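Local structure of mandelate racemase/muconate lactonizing enzyme family protein (Bradyrhizobium sp. ORS 278, 3TOY) at residues A[158-166]-A[184-193]. The protein belongs to the mandelate racemase/muconate lactonizing enzyme family of the enolase superfamily, metal-binding enzymes built on a barrel of strands and helices. Numbering follows the deposited sequence.
With P4C (O-acetaldehydyl-hexaethylene glycol), chain R; ACT (acetate ion), chain F.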
ATOM      1  N   PRO A 158      11.149 -13.594 -34.322  1.00 30.49           N
ATOM      2  CA  PRO A 158       9.767 -13.906 -34.686  1.00 31.12           C
ATOM      3  C   PRO A 158       8.994 -12.640 -35.046  1.00 31.27           C
ATOM      4  O   PRO A 158       9.148 -11.592 -34.391  1.00 32.83           O
ATOM      5  CB  PRO A 158       9.192 -14.564 -33.422  1.00 29.40           C
ATOM      6  CG  PRO A 158      10.389 -15.028 -32.633  1.00 31.77           C
ATOM      7  CD  PRO A 158      11.517 -14.083 -32.985  1.00 32.26           C
ATOM      8  N   ALA A 159       8.176 -12.742 -36.087  1.00 28.22           N
ATOM      9  CA  ALA A 159       7.439 -11.611 -36.591  1.00 26.57           C
ATOM     10  C   ALA A 159       5.950 -11.908 -36.673  1.00 26.18           C
ATOM     11  O   ALA A 159       5.526 -13.076 -36.756  1.00 30.90           O
ATOM     12  CB  ALA A 159       7.974 -11.211 -37.986  1.00 27.26           C
ATOM     13  N   TYR A 160       5.149 -10.853 -36.663  1.00 26.69           N
ATOM     14  CA  TYR A 160       3.748 -11.015 -36.989  1.00 30.07           C
ATOM     15  C   TYR A 160       3.350 -10.024 -38.050  1.00 24.84           C
ATOM     16  O   TYR A 160       3.941  -8.950 -38.184  1.00 29.32           O
ATOM     17  CB  TYR A 160       2.830 -10.863 -35.770  1.00 27.77           C
ATOM     18  CG  TYR A 160       2.819  -9.482 -35.156  1.00 26.75           C
ATOM     19  CD1 TYR A 160       1.909  -8.513 -35.585  1.00 27.71           C
ATOM     20  CD2 TYR A 160       3.697  -9.155 -34.122  1.00 29.45           C
ATOM     21  CE1 TYR A 160       1.887  -7.249 -35.025  1.00 27.17           C
ATOM     22  CE2 TYR A 160       3.697  -7.885 -33.565  1.00 26.05           C
ATOM     23  CZ  TYR A 160       2.778  -6.950 -34.009  1.00 25.43           C
ATOM     24  OH  TYR A 160       2.755  -5.716 -33.424  1.00 26.38           O
ATOM     25  N   ASP A 161       2.315 -10.399 -38.797  1.00 28.24           N
ATOM     26  CA  ASP A 161       1.850  -9.600 -39.914  1.00 29.87           C
ATOM     27  C   ASP A 161       0.711  -8.685 -39.462  1.00 28.87           C
ATOM     28  O   ASP A 161      -0.315  -9.142 -38.958  1.00 31.83           O
ATOM     29  CB  ASP A 161       1.384 -10.540 -41.042  1.00 33.36           C
ATOM     30  CG  ASP A 161       1.538  -9.925 -42.427  1.00 35.41           C
ATOM     31  OD1 ASP A 161       2.109  -8.815 -42.550  1.00 40.27           O
ATOM     32  OD2 ASP A 161       1.088 -10.570 -43.401  1.00 36.68           O
ATOM     33  N   SER A 162       0.899  -7.392 -39.657  1.00 27.90           N
ATOM     34  CA  SER A 162       0.061  -6.410 -39.031  1.00 30.05           C
ATOM     35  C   SER A 162      -0.936  -5.825 -40.022  1.00 31.21           C
ATOM     36  O   SER A 162      -0.548  -5.144 -40.972  1.00 34.92           O
ATOM     37  CB  SER A 162       0.965  -5.333 -38.406  1.00 32.11           C
ATOM     38  OG  SER A 162       0.237  -4.446 -37.586  1.00 35.86           O
ATOM     39  N   TYR A 163      -2.217  -6.078 -39.778  1.00 28.44           N
ATOM     40  CA  TYR A 163      -3.287  -5.637 -40.657  1.00 30.62           C
ATOM     41  C   TYR A 163      -4.221  -4.611 -40.022  1.00 38.40           C
ATOM     42  O   TYR A 163      -4.198  -4.385 -38.807  1.00 34.70           O
ATOM     43  CB  TYR A 163      -4.100  -6.845 -41.101  1.00 31.52           C
ATOM     44  CG  TYR A 163      -3.330  -7.789 -42.003  1.00 36.55           C
ATOM     45  CD1 TYR A 163      -3.299  -7.593 -43.383  1.00 44.54           C
ATOM     46  CD2 TYR A 163      -2.664  -8.885 -41.486  1.00 36.12           C
ATOM     47  CE1 TYR A 163      -2.601  -8.465 -44.217  1.00 41.63           C
ATOM     48  CE2 TYR A 163      -1.960  -9.760 -42.311  1.00 39.21           C
ATOM     49  CZ  TYR A 163      -1.937  -9.544 -43.674  1.00 47.12           C
ATOM     50  OH  TYR A 163      -1.245 -10.412 -44.495  1.00 43.03           O
ATOM     51  N   GLY A 164      -5.046  -3.982 -40.855  1.00 34.36           N
ATOM     52  CA  GLY A 164      -6.142  -3.168 -40.359  1.00 31.39           C
ATOM     53  C   GLY A 164      -7.271  -4.120 -40.035  1.00 30.70           C
ATOM     54  O   GLY A 164      -7.035  -5.291 -39.752  1.00 37.26           O
ATOM     55  N   VAL A 165      -8.503  -3.629 -40.048  1.00 31.90           N
ATOM     56  CA  VAL A 165      -9.646  -4.510 -39.843  1.00 34.72           C
ATOM     57  C   VAL A 165      -9.632  -5.600 -40.916  1.00 40.56           C
ATOM     58  O   VAL A 165      -9.473  -5.308 -42.102  1.00 37.77           O
ATOM     59  CB  VAL A 165     -10.972  -3.728 -39.930  1.00 39.71           C
ATOM     60  CG1 VAL A 165     -12.173  -4.677 -39.856  1.00 39.04           C
ATOM     61  CG2 VAL A 165     -11.028  -2.651 -38.839  1.00 34.51           C
ATOM     62  N   LEU A 166      -9.764  -6.851 -40.495  1.00 36.67           N
ATOM     63  CA  LEU A 166      -9.824  -7.972 -41.424  1.00 41.09           C
ATOM     64  C   LEU A 166     -11.228  -8.537 -41.538  1.00 37.59           C
ATOM     65  O   LEU A 166     -12.073  -8.358 -40.661  1.00 38.76           O
ATOM     66  CB  LEU A 166      -8.865  -9.095 -40.997  1.00 38.30           C
ATOM     67  CG  LEU A 166      -7.367  -8.868 -41.232  1.00 34.98           C
ATOM     68  CD1 LEU A 166      -6.550  -9.872 -40.448  1.00 33.21           C
ATOM     69  CD2 LEU A 166      -7.022  -8.930 -42.725  1.00 40.40           C
ATOM     70  N   PHE A 184       4.402 -16.740 -41.803  1.00 34.65           N
ATOM     71  CA  PHE A 184       3.893 -16.065 -40.581  1.00 35.53           C
ATOM     72  C   PHE A 184       3.119 -17.032 -39.693  1.00 36.73           C
ATOM     73  O   PHE A 184       2.291 -17.795 -40.183  1.00 35.29           O
ATOM     74  CB  PHE A 184       2.971 -14.899 -40.947  1.00 30.48           C
ATOM     75  CG  PHE A 184       3.700 -13.625 -41.281  1.00 36.89           C
ATOM     76  CD1 PHE A 184       4.375 -12.916 -40.295  1.00 34.74           C
ATOM     77  CD2 PHE A 184       3.699 -13.125 -42.575  1.00 31.21           C
ATOM     78  CE1 PHE A 184       5.049 -11.740 -40.590  1.00 35.52           C
ATOM     79  CE2 PHE A 184       4.370 -11.944 -42.885  1.00 31.89           C
ATOM     80  CZ  PHE A 184       5.048 -11.247 -41.891  1.00 36.09           C
ATOM     81  N   ARG A 185       3.384 -16.989 -38.390  1.00 34.63           N
ATOM     82  CA  ARG A 185       2.666 -17.815 -37.433  1.00 36.08           C
ATOM     83  C   ARG A 185       1.904 -16.933 -36.439  1.00 34.93           C
ATOM     84  O   ARG A 185       1.474 -17.398 -35.398  1.00 29.37           O
ATOM     85  CB  ARG A 185       3.644 -18.729 -36.678  1.00 43.28           C
ATOM     86  CG  ARG A 185       4.305 -19.824 -37.531  1.00 51.26           C
ATOM     87  CD  ARG A 185       3.326 -20.943 -37.914  1.00 69.93           C
ATOM     88  NE  ARG A 185       2.658 -20.676 -39.188  1.00 79.23           N
ATOM     89  CZ  ARG A 185       3.036 -21.184 -40.361  1.00 77.11           C
ATOM     90  NH1 ARG A 185       4.072 -22.014 -40.434  1.00 73.26           N
ATOM     91  NH2 ARG A 185       2.373 -20.866 -41.467  1.00 69.37           N
ATOM     92  N   ALA A 186       1.752 -15.657 -36.777  1.00 30.40           N
ATOM     93  CA  ALA A 186       1.065 -14.693 -35.925  1.00 30.91           C
ATOM     94  C   ALA A 186       0.531 -13.558 -36.795  1.00 29.73           C
ATOM     95  O   ALA A 186       1.240 -13.077 -37.682  1.00 30.62           O
ATOM     96  CB  ALA A 186       2.034 -14.161 -34.858  1.00 29.12           C
ATOM     97  N   ILE A 187      -0.720 -13.154 -36.540  1.00 26.29           N
ATOM     98  CA  ILE A 187      -1.444 -12.127 -37.293  1.00 29.03           C
ATOM     99  C   ILE A 187      -2.088 -11.129 -36.321  1.00 29.44           C
ATOM    100  O   ILE A 187      -2.707 -11.548 -35.346  1.00 28.69           O
ATOM    101  CB  ILE A 187      -2.617 -12.755 -38.083  1.00 28.90           C
ATOM    102  CG1 ILE A 187      -2.097 -13.803 -39.079  1.00 37.63           C
ATOM    103  CG2 ILE A 187      -3.376 -11.696 -38.839  1.00 31.23           C
ATOM    104  CD1 ILE A 187      -1.227 -13.191 -40.157  1.00 35.78           C
ATOM    105  N   LYS A 188      -1.972  -9.833 -36.598  1.00 26.07           N
ATOM    106  CA  LYS A 188      -2.680  -8.821 -35.801  1.00 27.30           C
ATOM    107  C   LYS A 188      -3.733  -8.128 -36.642  1.00 28.84           C
ATOM    108  O   LYS A 188      -3.493  -7.796 -37.806  1.00 31.12           O
ATOM    109  CB  LYS A 188      -1.723  -7.779 -35.224  1.00 24.82           C
ATOM    110  CG  LYS A 188      -2.428  -6.736 -34.303  1.00 24.85           C
ATOM    111  CD  LYS A 188      -1.395  -5.965 -33.498  1.00 25.80           C
ATOM    112  CE  LYS A 188      -0.737  -4.867 -34.315  1.00 24.82           C
ATOM    113  NZ  LYS A 188       0.269  -4.113 -33.518  1.00 26.11           N
ATOM    114  N   SER A 189      -4.909  -7.924 -36.059  1.00 27.98           N
ATOM    115  CA  SER A 189      -5.936  -7.128 -36.705  1.00 28.04           C
ATOM    116  C   SER A 189      -6.463  -6.030 -35.762  1.00 33.19           C
ATOM    117  O   SER A 189      -5.985  -5.910 -34.626  1.00 28.66           O
ATOM    118  CB  SER A 189      -7.067  -8.025 -37.181  1.00 27.54           C
ATOM    119  OG  SER A 189      -7.924  -7.300 -38.054  1.00 40.85           O
ATOM    120  N   LYS A 190      -7.430  -5.240 -36.239  1.00 29.90           N
ATOM    121  CA  LYS A 190      -7.915  -4.063 -35.507  1.00 30.76           C
ATOM    122  C   LYS A 190      -9.339  -4.219 -35.008  1.00 35.33           C
ATOM    123  O   LYS A 190     -10.192  -4.847 -35.657  1.00 31.51           O
ATOM    124  CB  LYS A 190      -7.877  -2.795 -36.365  1.00 32.39           C
ATOM    125  CG  LYS A 190      -6.602  -2.527 -37.116  1.00 41.07           C
ATOM    126  CD  LYS A 190      -5.454  -2.235 -36.203  1.00 37.18           C
ATOM    127  CE  LYS A 190      -4.493  -1.209 -36.810  1.00 37.59           C
ATOM    128  NZ  LYS A 190      -3.214  -1.284 -36.021  1.00 33.60           N
ATOM    129  N   GLY A 191      -9.614  -3.593 -33.869  1.00 33.62           N
ATOM    130  CA  GLY A 191     -10.973  -3.553 -33.353  1.00 31.66           C
ATOM    131  C   GLY A 191     -11.376  -2.200 -32.822  1.00 29.06           C
ATOM    132  O   GLY A 191     -10.606  -1.236 -32.868  1.00 30.29           O
ATOM    133  N   GLY A 192     -12.610  -2.124 -32.338  1.00 31.47           N
ATOM    134  CA  GLY A 192     -13.141  -0.899 -31.757  1.00 31.56           C
ATOM    135  C   GLY A 192     -13.790   0.041 -32.752  1.00 36.76           C
ATOM    136  O   GLY A 192     -14.261   1.103 -32.379  1.00 39.05           O
ATOM    137  N   HIS A 193     -13.810  -0.335 -34.024  1.00 39.32           N
ATOM    138  CA  HIS A 193     -14.417   0.535 -35.030  1.00 49.42           C
ATOM    139  C   HIS A 193     -15.936   0.563 -34.851  1.00 48.04           C
ATOM    140  O   HIS A 193     -16.573   1.591 -35.084  1.00 53.62           O
ATOM    141  CB  HIS A 193     -14.007   0.125 -36.455  1.00 50.07           C
ATOM    142  CG  HIS A 193     -14.095  -1.350 -36.717  1.00 59.29           C
ATOM    143  ND1 HIS A 193     -13.348  -2.280 -36.020  1.00 59.19           N
ATOM    144  CD2 HIS A 193     -14.832  -2.055 -37.610  1.00 58.26           C
ATOM    145  CE1 HIS A 193     -13.629  -3.492 -36.464  1.00 63.46           C
ATOM    146  NE2 HIS A 193     -14.525  -3.385 -37.432  1.00 59.15           N
TER
HETATM  147  O1  P4C R 363       5.983 -14.391 -22.504  1.00 31.55           O
HETATM  148  C2  P4C R 363       6.562 -13.969 -23.748  1.00 35.57           C
HETATM  149  C3  P4C R 363       7.511 -15.031 -24.299  1.00 47.95           C
HETATM  150  O4  P4C R 363       8.338 -14.385 -25.274  1.00 44.77           O
HETATM  151  C5  P4C R 363       9.261 -15.258 -25.934  1.00 58.09           C
HETATM  152  C6  P4C R 363       9.374 -14.899 -27.421  1.00 50.68           C
HETATM  153  O7  P4C R 363       8.275 -15.481 -28.123  1.00 50.79           O
HETATM  154  C8  P4C R 363       8.122 -15.108 -29.505  1.00 37.46           C
HETATM  155  C9  P4C R 363       7.810 -16.377 -30.315  1.00 41.58           C
HETATM  156  O10 P4C R 363       6.419 -16.613 -30.529  1.00 49.78           O
HETATM  157  C11 P4C R 363       6.095 -18.007 -30.706  1.00 46.27           C
HETATM  158  C12 P4C R 363       5.891 -18.720 -29.370  1.00 54.52           C
HETATM  159  O13 P4C R 363       4.613 -19.365 -29.293  1.00 64.11           O
HETATM  160  C14 P4C R 363       4.169 -19.624 -27.952  1.00 55.57           C
HETATM  161  C15 P4C R 363       3.256 -18.521 -27.406  1.00 60.18           C
HETATM  162  O16 P4C R 363       1.888 -18.938 -27.266  1.00 59.43           O
HETATM  163  C17 P4C R 363       0.950 -17.850 -27.245  1.00 52.14           C
HETATM  164  C18 P4C R 363      -0.478 -18.303 -27.569  1.00 58.57           C
HETATM  165  O19 P4C R 363      -0.698 -18.341 -28.988  1.00 59.37           O
HETATM  166  C20 P4C R 363      -1.701 -19.280 -29.388  1.00 64.76           C
HETATM  167  C21 P4C R 363      -1.578 -19.604 -30.878  1.00 67.92           C
HETATM  168  O22 P4C R 363      -0.455 -20.455 -31.131  1.00 65.96           O
HETATM  169  C   ACT F 362      -0.945   1.563 -35.601  1.00 40.34           C
HETATM  170  O   ACT F 362       0.146   1.116 -36.036  1.00 33.82           O
HETATM  171  OXT ACT F 362      -1.565   0.834 -34.799  1.00 32.00           O
HETATM  172  CH3 ACT F 362      -1.492   2.903 -36.014  1.00 39.59           C
HETATM  173  O   HOH W   1       5.667 -15.720 -37.316  1.00 33.92           O
HETATM  174  O   HOH W   2      -2.504  -4.160 -36.891  1.00 36.45           O
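Asp161 and Ile187 pair in parallel between strands 158-162 and 186-190, whose axes, over these short segments, approach to 4.6 Å at an angle of 35°, and three backbone bonds stitch the strands: Asp161 N to Ala186 O, Lys188 N to Asp161 O (3.0 Å) and Tyr163 N to Lys188 O. With helix 168-181 between them, the strands form a beta-alpha-beta unit of the enolase-type barrel. On the face carrying Asp161 and Ile187, the Asp161 carboxylate lies flat over the Phe184 ring, their planes 7° apart, while its CB sits 3.6 Å above the ring centroid of Phe184. A weak bond from Tyr163 OH to Asp161 OD2 ties the end of the carboxylate, and Ile187 CD1 fills in beside Asp161 CB; helix 168-181 covers this face at Ala178. On the face carrying Ser162 and Lys188, the lysine runs obliquely past the Tyr160 ring, and its bend at chi3 (79°) brings NZ within 3.0 Å of Tyr160 OH, to which it donates. Lys188 NZ also forms salt bridges to Glu245 and Glu341, and Ser162 OG bonds to Glu341. Further along, Lys190 NZ reaches Asp219, an acetate ion and a water that bridges to Ser162 OG and Tyr163 O. Where the strands give way to loops, Ser189 OG donates to Gly164 O at 2.8 Å, and Val165 CG2 makes a CH-pi contact over one face of the His193 imidazole, 3.6 Å from its centroid. Lys188 and Lys190, spaced as in the KxK motif of this superfamily, each bond a calcium ligand, Glu245 and Asp219 respectively; the Tyr160 hydroxyl, Glu245 and Glu341 together hold Lys188 NZ in place beside the calcium site.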